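Local coordinates for protein putative methyltransferase from antibiotic biosynthesis pathway (Anabaena variabilis ATCC 29413, PDB 3EGE) that probably transfers methyl groups from S-adenosylmethionine, as a putative methyltransferase of an antibiotic biosynthesis pathway, at residues His109-Phe114 with Gln166-Arg171. Sequence-based numbering, arbitrary orientation.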
ATOM      1  N   HIS A 109      -5.317  -3.282 -16.074  1.00 75.90           N
ATOM      2  CA  HIS A 109      -5.545  -2.162 -17.036  1.00 75.31           C
ATOM      3  C   HIS A 109      -5.700  -0.909 -16.197  1.00 71.71           C
ATOM      4  O   HIS A 109      -6.805  -0.527 -15.831  1.00 72.65           O
ATOM      5  CB  HIS A 109      -6.752  -2.471 -17.926  1.00 77.59           C
ATOM      6  CG  HIS A 109      -6.609  -3.744 -18.703  1.00 85.46           C
ATOM      7  ND1 HIS A 109      -5.739  -3.876 -19.764  1.00 89.95           N
ATOM      8  CD2 HIS A 109      -7.206  -4.952 -18.553  1.00 91.60           C
ATOM      9  CE1 HIS A 109      -5.821  -5.103 -20.245  1.00 93.35           C
ATOM     10  NE2 HIS A 109      -6.704  -5.776 -19.528  1.00 92.61           N
ATOM     11  N   LEU A 110      -4.560  -0.318 -15.847  1.00 69.78           N
ATOM     12  CA  LEU A 110      -4.477   0.838 -14.935  1.00 69.55           C
ATOM     13  C   LEU A 110      -5.241   2.075 -15.410  1.00 70.81           C
ATOM     14  O   LEU A 110      -5.874   2.743 -14.600  1.00 69.98           O
ATOM     15  CB  LEU A 110      -3.013   1.210 -14.635  1.00 69.45           C
ATOM     16  CG  LEU A 110      -2.695   2.201 -13.498  1.00 69.01           C
ATOM     17  CD1 LEU A 110      -3.291   1.749 -12.162  1.00 65.39           C
ATOM     18  CD2 LEU A 110      -1.181   2.401 -13.377  1.00 66.66           C
ATOM     19  N   GLU A 111      -5.199   2.338 -16.715  1.00 71.91           N
ATOM     20  CA  GLU A 111      -5.874   3.481 -17.313  1.00 72.96           C
ATOM     21  C   GLU A 111      -7.390   3.386 -17.155  1.00 72.61           C
ATOM     22  O   GLU A 111      -8.017   4.296 -16.626  1.00 72.61           O
ATOM     23  CB  GLU A 111      -5.437   3.636 -18.771  1.00 74.04           C
ATOM     24  CG  GLU A 111      -6.026   4.869 -19.474  1.00 81.51           C
ATOM     25  CD  GLU A 111      -5.032   5.628 -20.361  1.00 89.27           C
ATOM     26  OE1 GLU A 111      -4.006   5.045 -20.777  1.00 89.75           O
ATOM     27  OE2 GLU A 111      -5.280   6.836 -20.624  1.00 94.69           O
ATOM     28  N   LYS A 112      -7.956   2.260 -17.566  1.00 72.82           N
ATOM     29  CA  LYS A 112      -9.391   1.997 -17.405  1.00 71.14           C
ATOM     30  C   LYS A 112      -9.814   2.028 -15.908  1.00 69.95           C
ATOM     31  O   LYS A 112     -10.908   2.513 -15.594  1.00 70.64           O
ATOM     32  CB  LYS A 112      -9.765   0.656 -18.076  1.00 72.96           C
ATOM     33  CG  LYS A 112     -11.255   0.266 -18.018  1.00 74.13           C
ATOM     34  CD  LYS A 112     -12.158   1.166 -18.873  1.00 77.77           C
ATOM     35  CE  LYS A 112     -13.626   1.026 -18.474  1.00 79.77           C
ATOM     36  NZ  LYS A 112     -14.071  -0.405 -18.404  1.00 86.23           N
ATOM     37  N   SER A 113      -8.965   1.517 -15.006  1.00 67.64           N
ATOM     38  CA  SER A 113      -9.220   1.584 -13.551  1.00 67.18           C
ATOM     39  C   SER A 113      -9.304   3.037 -13.058  1.00 66.16           C
ATOM     40  O   SER A 113     -10.181   3.392 -12.246  1.00 64.67           O
ATOM     41  CB  SER A 113      -8.178   0.809 -12.749  1.00 67.32           C
ATOM     42  OG  SER A 113      -8.193  -0.554 -13.138  1.00 68.28           O
ATOM     43  N   PHE A 114      -8.420   3.880 -13.589  1.00 66.14           N
ATOM     44  CA  PHE A 114      -8.448   5.311 -13.298  1.00 65.41           C
ATOM     45  C   PHE A 114      -9.722   5.975 -13.817  1.00 65.10           C
ATOM     46  O   PHE A 114     -10.369   6.708 -13.069  1.00 64.21           O
ATOM     47  CB  PHE A 114      -7.201   6.019 -13.814  1.00 64.92           C
ATOM     48  CG  PHE A 114      -5.942   5.741 -13.034  1.00 63.58           C
ATOM     49  CD1 PHE A 114      -5.933   5.201 -11.722  1.00 66.82           C
ATOM     50  CD2 PHE A 114      -4.737   6.182 -13.564  1.00 63.45           C
ATOM     51  CE1 PHE A 114      -4.742   5.039 -11.025  1.00 66.90           C
ATOM     52  CE2 PHE A 114      -3.548   6.036 -12.867  1.00 63.55           C
ATOM     53  CZ  PHE A 114      -3.543   5.475 -11.600  1.00 64.71           C
ATOM     54  N   GLN A 166      -3.865  11.886 -14.186  1.00 70.91           N
ATOM     55  CA  GLN A 166      -4.155  13.244 -14.630  1.00 74.19           C
ATOM     56  C   GLN A 166      -4.891  13.292 -15.983  1.00 73.03           C
ATOM     57  O   GLN A 166      -5.852  14.027 -16.108  1.00 70.95           O
ATOM     58  CB  GLN A 166      -2.872  14.079 -14.620  1.00 73.26           C
ATOM     59  CG  GLN A 166      -3.085  15.563 -14.656  1.00 74.22           C
ATOM     60  CD  GLN A 166      -1.876  16.307 -14.075  1.00 79.10           C
ATOM     61  OE1 GLN A 166      -2.058  17.246 -13.286  1.00 92.43           O
ATOM     62  NE2 GLN A 166      -0.630  15.877 -14.441  1.00 78.75           N
ATOM     63  N   GLU A 167      -4.462  12.472 -16.942  1.00 74.35           N
ATOM     64  CA  GLU A 167      -5.133  12.329 -18.250  1.00 77.32           C
ATOM     65  C   GLU A 167      -6.578  11.812 -18.183  1.00 78.02           C
ATOM     66  O   GLU A 167      -7.395  12.200 -19.006  1.00 77.44           O
ATOM     67  CB  GLU A 167      -4.373  11.352 -19.154  1.00 76.91           C
ATOM     68  CG  GLU A 167      -3.130  11.900 -19.785  1.00 80.26           C
ATOM     69  CD  GLU A 167      -2.269  10.828 -20.458  1.00 80.40           C
ATOM     70  OE1 GLU A 167      -2.461   9.607 -20.217  1.00 89.02           O
ATOM     71  OE2 GLU A 167      -1.363  11.224 -21.227  1.00 91.35           O
ATOM     72  N   ASN A 168      -6.860  10.904 -17.245  1.00 80.65           N
ATOM     73  CA  ASN A 168      -8.191  10.269 -17.090  1.00 82.31           C
ATOM     74  C   ASN A 168      -9.088  10.853 -15.987  1.00 84.13           C
ATOM     75  O   ASN A 168     -10.165  10.329 -15.727  1.00 85.81           O
ATOM     76  CB  ASN A 168      -7.986   8.770 -16.938  1.00 81.48           C
ATOM     77  CG  ASN A 168      -7.376   8.152 -18.184  1.00 82.13           C
ATOM     78  OD1 ASN A 168      -8.085   7.870 -19.144  1.00 88.79           O
ATOM     79  ND2 ASN A 168      -6.065   7.945 -18.181  1.00 77.01           N
ATOM     80  N   THR A 169      -8.652  11.955 -15.381  1.00 86.47           N
ATOM     81  CA  THR A 169      -9.363  12.653 -14.310  1.00 88.75           C
ATOM     82  C   THR A 169      -9.698  14.116 -14.630  1.00 90.64           C
ATOM     83  O   THR A 169     -10.732  14.618 -14.166  1.00 90.95           O
ATOM     84  CB  THR A 169      -8.534  12.545 -13.002  1.00 88.63           C
ATOM     85  OG1 THR A 169      -8.599  11.187 -12.550  1.00 92.15           O
ATOM     86  CG2 THR A 169      -9.068  13.422 -11.893  1.00 90.87           C
ATOM     87  N   LYS A 170      -8.838  14.799 -15.393  1.00 92.48           N
ATOM     88  CA  LYS A 170      -9.018  16.220 -15.739  1.00 94.92           C
ATOM     89  C   LYS A 170      -9.182  17.108 -14.463  1.00 97.25           C
ATOM     90  O   LYS A 170     -10.072  17.985 -14.358  1.00 97.83           O
ATOM     91  CB  LYS A 170     -10.141  16.443 -16.784  1.00 96.55           C
ATOM     92  CG  LYS A 170      -9.878  15.874 -18.195  1.00 99.12           C
ATOM     93  CD  LYS A 170     -10.078  14.356 -18.286  1.00102.30           C
ATOM     94  CE  LYS A 170     -10.041  13.863 -19.730  1.00103.39           C
ATOM     95  NZ  LYS A 170     -10.244  12.381 -19.815  1.00102.78           N
ATOM     96  N   ARG A 171      -8.344  16.782 -13.477  1.00 97.46           N
ATOM     97  CA  ARG A 171      -8.187  17.521 -12.222  1.00 96.66           C
ATOM     98  C   ARG A 171      -6.679  17.473 -12.036  1.00 94.66           C
ATOM     99  O   ARG A 171      -6.035  16.506 -12.504  1.00 93.70           O
ATOM    100  CB  ARG A 171      -8.882  16.821 -11.056  1.00 97.65           C
ATOM    101  CG  ARG A 171     -10.377  16.671 -11.174  1.00100.31           C
ATOM    102  CD  ARG A 171     -11.189  17.756 -10.464  1.00105.90           C
ATOM    103  NE  ARG A 171     -11.151  17.627  -8.992  1.00108.36           N
ATOM    104  CZ  ARG A 171     -12.115  18.013  -8.127  1.00111.37           C
ATOM    105  NH1 ARG A 171     -13.288  18.532  -8.535  1.00112.20           N
ATOM    106  NH2 ARG A 171     -11.929  17.826  -6.811  1.00109.54           N
TER
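Asn168 of helix 158-169 reaches across to Glu111 and Phe114 in the first turns of helix 110-120. Its CB lies against Phe114 CB at 4.2 Å, where the two backbones come nearest. The Phe114 ring turns away from Asn168, toward Leu164 and Leu165 of helix 158-169 and Leu128 of strand 126-131, with Leu110 CG over one face. Asn168 CG stands anti to its own carbonyl carbon (chi1 -64°), which carries the amide toward Glu111 and puts CG 3.5 Å from Glu111 OE2. There ND2 donates to OE2 at 2.8 Å. The bond is nearly straight, 164° at the hydrogen. OE2 lies in the amide plane, but ND2 meets the carboxylate from above its plane. The two planes stand almost perpendicular. ND2 also touches Glu111 CG, 3.3 Å away. It donates to Leu164 O as well, within its own helix. Asn168 OD1 accepts from Gln115 NE2; it also lies 3.3 Å from Glu111 OE2, two acceptors without a bond. Partners at both ends thus fix the amide's rotation. Exposed Glu167 brings OE1 within 4.0 Å of Glu111 OE2, a like-charge approach. The amide ties helix 110-120 to helix 158-169 beside the sheet of a Rossmann-like methyltransferase fold. Despite OD1 nearby, the ND2 N-H probably offsets some charge on OE2.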